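Local structure of VP2 (Human bocavirus 3, 5US7) at residues Gln110-Leu115 and Phe529-Asn534; Ala201-Ser206 and Ala212-Ile217; Phe338-Gly343 and Tyr352-Tyr357. The protein forms, as the capsid protein of a bocaparvovirus, icosahedral T=1 shells of sixty copies that probably enclose the single-stranded DNA genome. All coordinates share one frame; numbering follows the deposited sequence.

In the fold
Three buried contacts sample different parts of the parvovirus capsid subunit: interaction 1 packs the helix ahead of a jelly-roll strand against the C-terminal tail, while interactions 2 and 3 tie together parts of the long loops between strands. Along the chain, both of the latter are nested inside the loop closed by interaction 1. Interactions 1 and 2 lie on opposite sides of the chain's centre, their own centres about 50 Å apart, yet assembly brings these regions together: T533 O accepts a hydrogen bond from Q216 NE2 of a neighbouring subunit. Interaction 3 lies nearest the chain's centre of the three, its centre about 22 Å from that of interaction 1 with nearest atoms about 8 Å apart, and about 33 Å from that of interaction 2.

Interaction 1. Residues Gln110-Leu115 and Phe529-Asn534; sequences QDWQRL and FPVKTN
A buried, mainly apolar contact joins one side of helix 109-116 to the irregular C-terminal tail, with W112 and Q113 meeting F529 and V531. In sequence the helix falls between strands 96-98 and 119-138, the place of the helix that precedes strand D in parvovirus jelly rolls; the tail segment comes more than 400 residues later. The W112 indole reaches the tail because its CG stands anti to the backbone N (chi1 -163°), which carries the six-membered ring out from the helix. There W112 CZ3 lies 3.6 Å from F529 CB, and the two side chains run past each other in opposite directions. Further along the indole, W112 CZ2 is 4.1 Å from V531 CG1, the valine crossing the tryptophan nearly at a right angle.

The phenyl group of F529 turns instead to the extended side chain of Q113. F529 CE2 is 3.8 Å from Q113 OE1, and F529 CD2 is 4.1 Å from Q113 CB; amide and ring planes stand 66° apart, so the two groups touch without lying flat together. Each ring has an aromatic partner outside the two segments: F107 edge-to-face with W112, and H494 stacked on F529. Within the tail, T533 OG1 donates to P530 O over 3.1 Å from well above the carbonyl plane, and H494 NE2 bonds to the same oxygen. P490 of a neighbouring subunit, part of a nuclear localization signal inferred by similarity, packs on both Q113 and F529. Around the contact, D111 and R114 rest on strand 47-50, while V531 shares backbone hydrogen bonding with V410 and touches N249, just beyond strand 236-248.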
ATOM      1  N   GLN A 110      -0.179 -70.511  75.108  1.00 38.89           N
ATOM      2  CA  GLN A 110      -1.300 -69.694  74.658  1.00 38.89           C
ATOM      3  C   GLN A 110      -1.328 -69.595  73.146  1.00 38.89           C
ATOM      4  O   GLN A 110      -2.281 -70.032  72.497  1.00 38.89           O
ATOM      5  CB  GLN A 110      -1.207 -68.301  75.271  1.00 43.96           C
ATOM      6  CG  GLN A 110      -2.255 -67.318  74.782  1.00 43.96           C
ATOM      7  CD  GLN A 110      -3.655 -67.770  75.074  1.00 43.96           C
ATOM      8  OE1 GLN A 110      -3.996 -68.050  76.215  1.00 43.96           O
ATOM      9  NE2 GLN A 110      -4.487 -67.827  74.043  1.00 43.96           N
ATOM     10  N   ASP A 111      -0.290 -68.994  72.573  1.00 38.36           N
ATOM     11  CA  ASP A 111      -0.299 -68.674  71.154  1.00 38.36           C
ATOM     12  C   ASP A 111      -0.356 -69.917  70.296  1.00 38.36           C
ATOM     13  O   ASP A 111      -0.856 -69.870  69.171  1.00 38.36           O
ATOM     14  CB  ASP A 111       0.937 -67.859  70.805  1.00 43.87           C
ATOM     15  CG  ASP A 111       0.913 -66.480  71.424  1.00 43.87           C
ATOM     16  OD1 ASP A 111      -0.183 -66.000  71.788  1.00 43.87           O
ATOM     17  OD2 ASP A 111       2.000 -65.886  71.575  1.00 43.87           O
ATOM     18  N   TRP A 112       0.151 -71.029  70.789  1.00 37.15           N
ATOM     19  CA  TRP A 112       0.154 -72.222  69.971  1.00 37.15           C
ATOM     20  C   TRP A 112      -1.126 -73.018  70.111  1.00 37.15           C
ATOM     21  O   TRP A 112      -1.384 -73.899  69.289  1.00 37.15           O
ATOM     22  CB  TRP A 112       1.360 -73.079  70.319  1.00 39.40           C
ATOM     23  CG  TRP A 112       1.661 -74.078  69.281  1.00 39.40           C
ATOM     24  CD1 TRP A 112       2.346 -73.872  68.120  1.00 39.40           C
ATOM     25  CD2 TRP A 112       1.329 -75.448  69.310  1.00 39.40           C
ATOM     26  NE1 TRP A 112       2.438 -75.034  67.412  1.00 39.40           N
ATOM     27  CE2 TRP A 112       1.823 -76.023  68.128  1.00 39.40           C
ATOM     28  CE3 TRP A 112       0.657 -76.247  70.219  1.00 39.40           C
ATOM     29  CZ2 TRP A 112       1.663 -77.351  67.836  1.00 39.40           C
ATOM     30  CZ3 TRP A 112       0.507 -77.549  69.934  1.00 39.40           C
ATOM     31  CH2 TRP A 112       0.998 -78.100  68.748  1.00 39.40           C
ATOM     32  N   GLN A 113      -1.933 -72.723  71.123  1.00 38.31           N
ATOM     33  CA  GLN A 113      -3.308 -73.197  71.151  1.00 38.31           C
ATOM     34  C   GLN A 113      -4.173 -72.415  70.186  1.00 38.31           C
ATOM     35  O   GLN A 113      -4.980 -72.988  69.451  1.00 38.31           O
ATOM     36  CB  GLN A 113      -3.872 -73.066  72.551  1.00 42.47           C
ATOM     37  CG  GLN A 113      -5.315 -73.460  72.642  1.00 42.47           C
ATOM     38  CD  GLN A 113      -5.816 -73.337  74.035  1.00 42.47           C
ATOM     39  OE1 GLN A 113      -5.055 -73.025  74.917  1.00 42.47           O
ATOM     40  NE2 GLN A 113      -7.094 -73.582  74.248  1.00 42.47           N
ATOM     41  N   ARG A 114      -4.040 -71.095  70.192  1.00 38.07           N
ATOM     42  CA  ARG A 114      -4.805 -70.271  69.274  1.00 38.07           C
ATOM     43  C   ARG A 114      -4.461 -70.578  67.832  1.00 38.07           C
ATOM     44  O   ARG A 114      -5.215 -70.215  66.929  1.00 38.07           O
ATOM     45  CB  ARG A 114      -4.547 -68.804  69.578  1.00 39.69           C
ATOM     46  CG  ARG A 114      -5.386 -67.858  68.788  1.00 39.69           C
ATOM     47  CD  ARG A 114      -5.067 -66.457  69.166  1.00 39.69           C
ATOM     48  NE  ARG A 114      -5.922 -65.516  68.471  1.00 39.69           N
ATOM     49  CZ  ARG A 114      -5.916 -64.216  68.706  1.00 39.69           C
ATOM     50  NH1 ARG A 114      -5.084 -63.721  69.606  1.00 39.69           N
ATOM     51  NH2 ARG A 114      -6.727 -63.414  68.038  1.00 39.69           N
ATOM     52  N   LEU A 115      -3.330 -71.228  67.598  1.00 37.02           N
ATOM     53  CA  LEU A 115      -2.921 -71.676  66.276  1.00 37.02           C
ATOM     54  C   LEU A 115      -3.491 -73.050  65.961  1.00 37.02           C
ATOM     55  O   LEU A 115      -4.120 -73.238  64.920  1.00 37.02           O
ATOM     56  CB  LEU A 115      -1.399 -71.659  66.164  1.00 36.37           C
ATOM     57  CG  LEU A 115      -0.863 -72.120  64.825  1.00 36.37           C
ATOM     58  CD1 LEU A 115       0.198 -71.191  64.355  1.00 36.37           C
ATOM     59  CD2 LEU A 115      -0.257 -73.471  65.049  1.00 36.37           C
ATOM     60  N   PHE A 529      -0.814 -80.390  73.266  1.00 49.42           N
ATOM     61  CA  PHE A 529      -1.825 -80.044  72.273  1.00 49.42           C
ATOM     62  C   PHE A 529      -1.505 -80.492  70.853  1.00 49.42           C
ATOM     63  O   PHE A 529      -1.296 -79.651  69.985  1.00 49.42           O
ATOM     64  CB  PHE A 529      -2.061 -78.541  72.294  1.00 49.16           C
ATOM     65  CG  PHE A 529      -2.645 -78.043  73.573  1.00 49.16           C
ATOM     66  CD1 PHE A 529      -3.266 -78.901  74.451  1.00 49.16           C
ATOM     67  CD2 PHE A 529      -2.582 -76.706  73.898  1.00 49.16           C
ATOM     68  CE1 PHE A 529      -3.806 -78.444  75.621  1.00 49.16           C
ATOM     69  CE2 PHE A 529      -3.121 -76.247  75.064  1.00 49.16           C
ATOM     70  CZ  PHE A 529      -3.732 -77.115  75.926  1.00 49.16           C
ATOM     71  N   PRO A 530      -1.509 -81.786  70.565  1.00 49.80           N
ATOM     72  CA  PRO A 530      -1.195 -82.244  69.208  1.00 49.80           C
ATOM     73  C   PRO A 530      -2.051 -81.555  68.154  1.00 49.80           C
ATOM     74  O   PRO A 530      -3.194 -81.171  68.405  1.00 49.80           O
ATOM     75  CB  PRO A 530      -1.520 -83.738  69.258  1.00 52.88           C
ATOM     76  CG  PRO A 530      -1.746 -84.058  70.681  1.00 52.88           C
ATOM     77  CD  PRO A 530      -1.464 -82.894  71.521  1.00 52.88           C
ATOM     78  N   VAL A 531      -1.482 -81.381  66.967  1.00 50.72           N
ATOM     79  CA  VAL A 531      -2.301 -81.059  65.806  1.00 50.72           C
ATOM     80  C   VAL A 531      -3.018 -82.316  65.330  1.00 50.72           C
ATOM     81  O   VAL A 531      -2.698 -83.432  65.743  1.00 50.72           O
ATOM     82  CB  VAL A 531      -1.478 -80.431  64.673  1.00 47.45           C
ATOM     83  CG1 VAL A 531      -0.811 -79.161  65.141  1.00 47.45           C
ATOM     84  CG2 VAL A 531      -0.494 -81.416  64.136  1.00 47.45           C
ATOM     85  N   LYS A 532      -4.037 -82.121  64.496  1.00 54.35           N
ATOM     86  CA  LYS A 532      -4.816 -83.156  63.832  1.00 54.35           C
ATOM     87  C   LYS A 532      -5.794 -83.838  64.774  1.00 54.35           C
ATOM     88  O   LYS A 532      -6.548 -84.699  64.329  1.00 54.35           O
ATOM     89  CB  LYS A 532      -3.953 -84.242  63.170  1.00 52.41           C
ATOM     90  CG  LYS A 532      -3.082 -83.748  62.049  1.00 52.41           C
ATOM     91  CD  LYS A 532      -2.239 -84.866  61.500  1.00 52.41           C
ATOM     92  CE  LYS A 532      -1.308 -84.352  60.437  1.00 52.41           C
ATOM     93  NZ  LYS A 532      -2.053 -83.795  59.286  1.00 52.41           N
ATOM     94  N   THR A 533      -5.790 -83.513  66.058  1.00 56.73           N
ATOM     95  CA  THR A 533      -6.762 -84.093  66.969  1.00 56.73           C
ATOM     96  C   THR A 533      -8.094 -83.366  66.934  1.00 56.73           C
ATOM     97  O   THR A 533      -9.099 -83.911  67.400  1.00 56.73           O
ATOM     98  CB  THR A 533      -6.215 -84.090  68.394  1.00 57.34           C
ATOM     99  OG1 THR A 533      -5.860 -82.757  68.761  1.00 57.34           O
ATOM    100  CG2 THR A 533      -4.994 -84.975  68.490  1.00 57.34           C
ATOM    101  N   ASN A 534      -8.127 -82.159  66.385  1.00 55.94           N
ATOM    102  CA  ASN A 534      -9.345 -81.368  66.375  1.00 55.94           C
ATOM    103  C   ASN A 534      -9.599 -80.788  64.993  1.00 55.94           C
ATOM    104  O   ASN A 534      -8.895 -81.118  64.034  1.00 55.94           O
ATOM    105  CB  ASN A 534      -9.275 -80.281  67.447  1.00 52.49           C
ATOM    106  CG  ASN A 534      -8.081 -79.382  67.288  1.00 52.49           C
ATOM    107  OD1 ASN A 534      -7.157 -79.688  66.540  1.00 52.49           O
ATOM    108  ND2 ASN A 534      -8.076 -78.274  68.011  1.00 52.49           N
TER

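Interaction 2. Residues Ala201-Ser206 and Ala212-Ile217; sequences AEMEDS and AIALQI
The hydrogen bond from Q216 N to A212 O, 3.2 Å long, closes the last turn of helix 210-215, the turn that presents I213 and A214 to A201 and M203. No hydrogen bond links the two segments themselves, and their meeting is one of small apolar groups. The backbones come close, with the CA atoms of A201 and A214 only 4.7 Å apart, a spacing that the small side chains of two alanines permit. A201 points its methyl toward helix 210-215, with A201 CB 3.5 Å from A214 CB. A201 CB also lies 4.0 Å from CG2 of I213, the residue before A214.

M203, from the same segment as A201, also reaches A214. The M203 chain, otherwise extended at chi2, turns about its CG-SD bond (chi3 86°), and this turn sends the terminal methyl across to the helix, where M203 CE is 3.5 Å from A214 CB. The segments belong to the long insertion between strands 156-160 and 228-230, which correspond to E and F of the parvovirus jelly roll; the contact folds the run of chain before a short helix back onto that helix. Subunit boundaries pass close by: I501 of one neighbouring subunit packs on M203, and in another R489 NE bonds to I217 O. L497 of the first of these subunits packs on both L215 and Q216, at the end of the helix and just past it.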
ATOM      1  N   ALA A 201      37.442 -98.026  58.074  1.00 84.20           N
ATOM      2  CA  ALA A 201      38.525 -97.149  58.526  1.00 84.20           C
ATOM      3  C   ALA A 201      38.694 -97.133  60.035  1.00 84.20           C
ATOM      4  O   ALA A 201      38.860 -96.066  60.631  1.00 84.20           O
ATOM      5  CB  ALA A 201      38.327 -95.713  58.047  1.00 78.07           C
ATOM      6  N   GLU A 202      38.643 -98.308  60.653  1.00 88.76           N
ATOM      7  CA  GLU A 202      39.080 -98.452  62.034  1.00 88.76           C
ATOM      8  C   GLU A 202      40.491 -97.856  62.202  1.00 88.76           C
ATOM      9  O   GLU A 202      40.656 -96.985  63.053  1.00 88.76           O
ATOM     10  CB  GLU A 202      39.041 -99.920  62.480  1.00 93.79           C
ATOM     11  CG  GLU A 202      37.687-100.569  62.558  1.00 93.79           C
ATOM     12  CD  GLU A 202      37.822-102.060  62.765  1.00 93.79           C
ATOM     13  OE1 GLU A 202      38.921-102.588  62.506  1.00 93.79           O
ATOM     14  OE2 GLU A 202      36.863-102.701  63.221  1.00 93.79           O
ATOM     15  N   MET A 203      41.515 -98.277  61.445  1.00 93.58           N
ATOM     16  CA  MET A 203      41.557 -99.475  60.605  1.00 93.58           C
ATOM     17  C   MET A 203      42.425-100.482  61.344  1.00 93.58           C
ATOM     18  O   MET A 203      43.362-100.095  62.041  1.00 93.58           O
ATOM     19  CB  MET A 203      42.121 -99.186  59.218  1.00 89.08           C
ATOM     20  CG  MET A 203      43.607 -98.913  59.208  1.00 89.08           C
ATOM     21  SD  MET A 203      44.171 -98.223  57.654  1.00 89.08           S
ATOM     22  CE  MET A 203      43.862 -96.493  57.960  1.00 89.08           C
ATOM     23  N   GLU A 204      42.120-101.769  61.221  1.00 99.97           N
ATOM     24  CA  GLU A 204      42.823-102.795  61.976  1.00 99.97           C
ATOM     25  C   GLU A 204      43.513-103.771  61.038  1.00 99.97           C
ATOM     26  O   GLU A 204      42.870-104.358  60.161  1.00 99.97           O
ATOM     27  CB  GLU A 204      41.875-103.541  62.915  1.00102.28           C
ATOM     28  CG  GLU A 204      42.571-104.613  63.739  1.00102.28           C
ATOM     29  CD  GLU A 204      43.636-104.055  64.672  1.00102.28           C
ATOM     30  OE1 GLU A 204      43.656-102.830  64.916  1.00102.28           O
ATOM     31  OE2 GLU A 204      44.470-104.848  65.153  1.00102.28           O
ATOM     32  N   ASP A 205      44.819-103.951  61.248  1.00103.63           N
ATOM     33  CA  ASP A 205      45.672-104.769  60.397  1.00103.63           C
ATOM     34  C   ASP A 205      45.458-104.318  58.960  1.00103.63           C
ATOM     35  O   ASP A 205      45.313-103.117  58.713  1.00103.63           O
ATOM     36  CB  ASP A 205      45.351-106.256  60.595  1.00105.94           C
ATOM     37  CG  ASP A 205      46.358-107.177  59.924  1.00105.94           C
ATOM     38  OD1 ASP A 205      47.336-106.669  59.337  1.00105.94           O
ATOM     39  OD2 ASP A 205      46.165-108.408  59.986  1.00105.94           O
ATOM     40  N   SER A 206      45.447-105.260  58.020  1.00101.33           N
ATOM     41  CA  SER A 206      44.788-105.100  56.731  1.00101.33           C
ATOM     42  C   SER A 206      45.218-103.743  56.067  1.00101.33           C
ATOM     43  O   SER A 206      46.381-103.384  56.245  1.00101.33           O
ATOM     44  CB  SER A 206      43.291-105.283  57.001  1.00101.83           C
ATOM     45  OG  SER A 206      43.009-106.604  57.427  1.00101.83           O
ATOM     46  N   ALA A 212      41.536 -97.042  52.275  1.00 69.96           N
ATOM     47  CA  ALA A 212      41.018 -96.114  51.281  1.00 69.96           C
ATOM     48  C   ALA A 212      39.872 -95.289  51.840  1.00 69.96           C
ATOM     49  O   ALA A 212      39.699 -94.130  51.454  1.00 69.96           O
ATOM     50  CB  ALA A 212      40.566 -96.871  50.038  1.00 72.18           C
ATOM     51  N   ILE A 213      39.076 -95.864  52.741  1.00 68.94           N
ATOM     52  CA  ILE A 213      38.007 -95.102  53.371  1.00 68.94           C
ATOM     53  C   ILE A 213      38.573 -94.138  54.401  1.00 68.94           C
ATOM     54  O   ILE A 213      38.037 -93.046  54.595  1.00 68.94           O
ATOM     55  CB  ILE A 213      36.973 -96.054  53.995  1.00 74.25           C
ATOM     56  CG1 ILE A 213      36.252 -96.841  52.905  1.00 74.25           C
ATOM     57  CG2 ILE A 213      35.965 -95.293  54.820  1.00 74.25           C
ATOM     58  CD1 ILE A 213      35.365 -97.940  53.441  1.00 74.25           C
ATOM     59  N   ALA A 214      39.653 -94.516  55.081  1.00 65.08           N
ATOM     60  CA  ALA A 214      40.267 -93.601  56.035  1.00 65.08           C
ATOM     61  C   ALA A 214      40.932 -92.445  55.323  1.00 65.08           C
ATOM     62  O   ALA A 214      40.879 -91.302  55.783  1.00 65.08           O
ATOM     63  CB  ALA A 214      41.293 -94.335  56.886  1.00 69.34           C
ATOM     64  N   LEU A 215      41.559 -92.729  54.198  1.00 61.04           N
ATOM     65  CA  LEU A 215      42.421 -91.752  53.570  1.00 61.04           C
ATOM     66  C   LEU A 215      41.594 -90.712  52.837  1.00 61.04           C
ATOM     67  O   LEU A 215      42.021 -89.565  52.686  1.00 61.04           O
ATOM     68  CB  LEU A 215      43.377 -92.498  52.653  1.00 59.18           C
ATOM     69  CG  LEU A 215      44.670 -91.842  52.274  1.00 59.18           C
ATOM     70  CD1 LEU A 215      45.407 -91.586  53.558  1.00 59.18           C
ATOM     71  CD2 LEU A 215      45.402 -92.859  51.490  1.00 59.18           C
ATOM     72  N   GLN A 216      40.410 -91.104  52.391  1.00 60.69           N
ATOM     73  CA  GLN A 216      39.359 -90.168  52.027  1.00 60.69           C
ATOM     74  C   GLN A 216      38.532 -89.845  53.255  1.00 60.69           C
ATOM     75  O   GLN A 216      37.770 -90.690  53.725  1.00 60.69           O
ATOM     76  CB  GLN A 216      38.433 -90.772  50.981  1.00 60.93           C
ATOM     77  CG  GLN A 216      38.882 -90.787  49.570  1.00 60.93           C
ATOM     78  CD  GLN A 216      37.888 -91.538  48.729  1.00 60.93           C
ATOM     79  OE1 GLN A 216      37.375 -92.571  49.145  1.00 60.93           O
ATOM     80  NE2 GLN A 216      37.516 -90.963  47.602  1.00 60.93           N
ATOM     81  N   ILE A 217      38.559 -88.594  53.676  1.00 52.89           N
ATOM     82  CA  ILE A 217      37.800 -88.118  54.825  1.00 52.89           C
ATOM     83  C   ILE A 217      37.882 -86.609  54.742  1.00 52.89           C
ATOM     84  O   ILE A 217      38.972 -86.051  54.583  1.00 52.89           O
ATOM     85  CB  ILE A 217      38.365 -88.586  56.179  1.00 54.75           C
ATOM     86  CG1 ILE A 217      37.962 -90.006  56.546  1.00 54.75           C
ATOM     87  CG2 ILE A 217      37.932 -87.662  57.278  1.00 54.75           C
ATOM     88  CD1 ILE A 217      38.613 -90.476  57.816  1.00 54.75           C
TER

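Interaction 3. Residues Phe338-Gly343 and Tyr352-Tyr357; sequences FDPPAG and YKVQWY
P340, preceded by a cis peptide bond, brings its CA to within 5.7 Å of the CA of Y352, and the two irregular runs of backbone pass here without a hydrogen bond between them. Three consecutive residues, P340, P341 and A342, meet Y352 and V354, mostly through apolar groups. P341 approaches the tyrosine ring at its edge and in its plane, with P341 CG 3.4 Å from Y352 CD1, and the two side chains cross at about a right angle. At the base of the same tyrosine, A342 CB lies 4.3 Å from Y352 CB.

P340 instead faces the backbone and the valine beyond. Its CB is 3.7 Å from Y352 O, while P340 CG lies 3.7 Å from V354 CG2; with CG1 anti to the backbone N (chi1 175°), the CG2 branch stands beside that N, and it is this branch that meets P340. D339 comes near only at the margin, its carboxylate engaged elsewhere in a salt bridge from OD1 to R305 NH2.

The contact belongs to the long loop region between strands 236-248 and 445-449, G and H of the parvovirus jelly roll. W316 packs on P341 and P347 on Y352, while strands 269-272 and 281-284 of a neighbouring subunit bring A269 onto Q355 and S283 onto Y357.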
ATOM      1  N   PHE A 338      16.609 -96.790  62.487  1.00 69.46           N
ATOM      2  CA  PHE A 338      15.603 -96.044  61.746  1.00 69.46           C
ATOM      3  C   PHE A 338      14.475 -95.468  62.596  1.00 69.46           C
ATOM      4  O   PHE A 338      13.659 -94.710  62.067  1.00 69.46           O
ATOM      5  CB  PHE A 338      15.035 -96.940  60.644  1.00 64.75           C
ATOM      6  CG  PHE A 338      13.987 -96.284  59.815  1.00 64.75           C
ATOM      7  CD1 PHE A 338      14.330 -95.341  58.871  1.00 64.75           C
ATOM      8  CD2 PHE A 338      12.659 -96.619  59.967  1.00 64.75           C
ATOM      9  CE1 PHE A 338      13.371 -94.733  58.109  1.00 64.75           C
ATOM     10  CE2 PHE A 338      11.695 -96.013  59.205  1.00 64.75           C
ATOM     11  CZ  PHE A 338      12.052 -95.070  58.273  1.00 64.75           C
ATOM     12  N   ASP A 339      14.440 -95.738  63.895  1.00 69.62           N
ATOM     13  CA  ASP A 339      13.264 -95.451  64.724  1.00 69.62           C
ATOM     14  C   ASP A 339      12.710 -94.035  64.548  1.00 69.62           C
ATOM     15  O   ASP A 339      13.472 -93.096  64.364  1.00 69.62           O
ATOM     16  CB  ASP A 339      13.624 -95.674  66.194  1.00 75.89           C
ATOM     17  CG  ASP A 339      12.460 -95.423  67.132  1.00 75.89           C
ATOM     18  OD1 ASP A 339      11.496 -96.217  67.124  1.00 75.89           O
ATOM     19  OD2 ASP A 339      12.514 -94.434  67.891  1.00 75.89           O
ATOM     20  N   PRO A 340      11.373 -93.878  64.572  1.00 69.50           N
ATOM     21  CA  PRO A 340      10.315 -94.894  64.589  1.00 69.50           C
ATOM     22  C   PRO A 340      10.126 -95.606  63.258  1.00 69.50           C
ATOM     23  O   PRO A 340      10.071 -94.956  62.219  1.00 69.50           O
ATOM     24  CB  PRO A 340       9.069 -94.085  64.939  1.00 67.62           C
ATOM     25  CG  PRO A 340       9.344 -92.752  64.390  1.00 67.62           C
ATOM     26  CD  PRO A 340      10.811 -92.518  64.562  1.00 67.62           C
ATOM     27  N   PRO A 341      10.035 -96.933  63.289  1.00 67.71           N
ATOM     28  CA  PRO A 341       9.754 -97.667  62.050  1.00 67.71           C
ATOM     29  C   PRO A 341       8.313 -97.557  61.592  1.00 67.71           C
ATOM     30  O   PRO A 341       8.051 -97.647  60.388  1.00 67.71           O
ATOM     31  CB  PRO A 341      10.119 -99.108  62.418  1.00 69.64           C
ATOM     32  CG  PRO A 341       9.863 -99.181  63.870  1.00 69.64           C
ATOM     33  CD  PRO A 341      10.182 -97.831  64.443  1.00 69.64           C
ATOM     34  N   ALA A 342       7.373 -97.350  62.513  1.00 65.65           N
ATOM     35  CA  ALA A 342       5.970 -97.628  62.227  1.00 65.65           C
ATOM     36  C   ALA A 342       5.371 -96.624  61.251  1.00 65.65           C
ATOM     37  O   ALA A 342       4.676 -97.009  60.308  1.00 65.65           O
ATOM     38  CB  ALA A 342       5.167 -97.649  63.525  1.00 67.53           C
ATOM     39  N   GLY A 343       5.617 -95.336  61.455  1.00 65.88           N
ATOM     40  CA  GLY A 343       4.869 -94.367  60.680  1.00 65.88           C
ATOM     41  C   GLY A 343       3.413 -94.440  61.078  1.00 65.88           C
ATOM     42  O   GLY A 343       3.062 -94.204  62.237  1.00 65.88           O
ATOM     43  N   TYR A 352       7.620 -98.895  69.511  1.00 77.67           N
ATOM     44  CA  TYR A 352       7.513 -98.295  68.193  1.00 77.67           C
ATOM     45  C   TYR A 352       7.044 -96.849  68.242  1.00 77.67           C
ATOM     46  O   TYR A 352       7.050 -96.178  67.208  1.00 77.67           O
ATOM     47  CB  TYR A 352       6.557 -99.107  67.323  1.00 80.14           C
ATOM     48  CG  TYR A 352       6.980-100.535  67.103  1.00 80.14           C
ATOM     49  CD1 TYR A 352       7.816-100.877  66.059  1.00 80.14           C
ATOM     50  CD2 TYR A 352       6.540-101.542  67.941  1.00 80.14           C
ATOM     51  CE1 TYR A 352       8.204-102.180  65.858  1.00 80.14           C
ATOM     52  CE2 TYR A 352       6.923-102.846  67.749  1.00 80.14           C
ATOM     53  CZ  TYR A 352       7.754-103.160  66.705  1.00 80.14           C
ATOM     54  OH  TYR A 352       8.137-104.464  66.509  1.00 80.14           O
ATOM     55  N   LYS A 353       6.626 -96.365  69.406  1.00 73.17           N
ATOM     56  CA  LYS A 353       6.125 -95.011  69.555  1.00 73.17           C
ATOM     57  C   LYS A 353       7.270 -94.014  69.696  1.00 73.17           C
ATOM     58  O   LYS A 353       8.377 -94.355  70.118  1.00 73.17           O
ATOM     59  CB  LYS A 353       5.209 -94.914  70.770  1.00 74.16           C
ATOM     60  CG  LYS A 353       3.953 -95.747  70.668  1.00 74.16           C
ATOM     61  CD  LYS A 353       3.060 -95.502  71.861  1.00 74.16           C
ATOM     62  CE  LYS A 353       1.748 -96.248  71.743  1.00 74.16           C
ATOM     63  NZ  LYS A 353       1.915 -97.697  72.015  1.00 74.16           N
ATOM     64  N   VAL A 354       6.990 -92.767  69.334  1.00 66.98           N
ATOM     65  CA  VAL A 354       7.913 -91.670  69.599  1.00 66.98           C
ATOM     66  C   VAL A 354       7.783 -91.267  71.061  1.00 66.98           C
ATOM     67  O   VAL A 354       6.671 -91.120  71.577  1.00 66.98           O
ATOM     68  CB  VAL A 354       7.633 -90.482  68.668  1.00 63.70           C
ATOM     69  CG1 VAL A 354       8.503 -89.310  69.038  1.00 63.70           C
ATOM     70  CG2 VAL A 354       7.878 -90.875  67.236  1.00 63.70           C
ATOM     71  N   GLN A 355       8.915 -91.105  71.736  1.00 66.19           N
ATOM     72  CA  GLN A 355       8.925 -90.883  73.174  1.00 66.19           C
ATOM     73  C   GLN A 355      10.083 -89.963  73.521  1.00 66.19           C
ATOM     74  O   GLN A 355      11.192 -90.171  73.030  1.00 66.19           O
ATOM     75  CB  GLN A 355       9.058 -92.226  73.886  1.00 68.81           C
ATOM     76  CG  GLN A 355       8.893 -92.208  75.365  1.00 68.81           C
ATOM     77  CD  GLN A 355       8.900 -93.605  75.917  1.00 68.81           C
ATOM     78  OE1 GLN A 355       8.973 -94.571  75.164  1.00 68.81           O
ATOM     79  NE2 GLN A 355       8.816 -93.727  77.231  1.00 68.81           N
ATOM     80  N   TRP A 356       9.848 -88.962  74.365  1.00 64.02           N
ATOM     81  CA  TRP A 356      10.912 -88.033  74.720  1.00 64.02           C
ATOM     82  C   TRP A 356      10.738 -87.606  76.167  1.00 64.02           C
ATOM     83  O   TRP A 356       9.684 -87.807  76.767  1.00 64.02           O
ATOM     84  CB  TRP A 356      10.928 -86.825  73.789  1.00 60.11           C
ATOM     85  CG  TRP A 356       9.722 -85.981  73.883  1.00 60.11           C
ATOM     86  CD1 TRP A 356       9.571 -84.862  74.633  1.00 60.11           C
ATOM     87  CD2 TRP A 356       8.479 -86.184  73.213  1.00 60.11           C
ATOM     88  NE1 TRP A 356       8.317 -84.346  74.468  1.00 60.11           N
ATOM     89  CE2 TRP A 356       7.626 -85.144  73.599  1.00 60.11           C
ATOM     90  CE3 TRP A 356       8.008 -87.146  72.321  1.00 60.11           C
ATOM     91  CZ2 TRP A 356       6.329 -85.036  73.127  1.00 60.11           C
ATOM     92  CZ3 TRP A 356       6.726 -87.038  71.855  1.00 60.11           C
ATOM     93  CH2 TRP A 356       5.898 -85.992  72.258  1.00 60.11           C
ATOM     94  N   TYR A 357      11.794 -87.024  76.738  1.00 66.80           N
ATOM     95  CA  TYR A 357      11.802 -86.725  78.163  1.00 66.80           C
ATOM     96  C   TYR A 357      11.379 -85.318  78.551  1.00 66.80           C
ATOM     97  O   TYR A 357      11.231 -85.062  79.749  1.00 66.80           O
ATOM     98  CB  TYR A 357      13.172 -87.001  78.767  1.00 70.96           C
ATOM     99  CG  TYR A 357      13.378 -88.455  78.994  1.00 70.96           C
ATOM    100  CD1 TYR A 357      12.799 -89.072  80.080  1.00 70.96           C
ATOM    101  CD2 TYR A 357      14.150 -89.212  78.147  1.00 70.96           C
ATOM    102  CE1 TYR A 357      12.958 -90.396  80.304  1.00 70.96           C
ATOM    103  CE2 TYR A 357      14.327 -90.545  78.374  1.00 70.96           C
ATOM    104  CZ  TYR A 357      13.732 -91.132  79.457  1.00 70.96           C
ATOM    105  OH  TYR A 357      13.899 -92.470  79.697  1.00 70.96           O
TER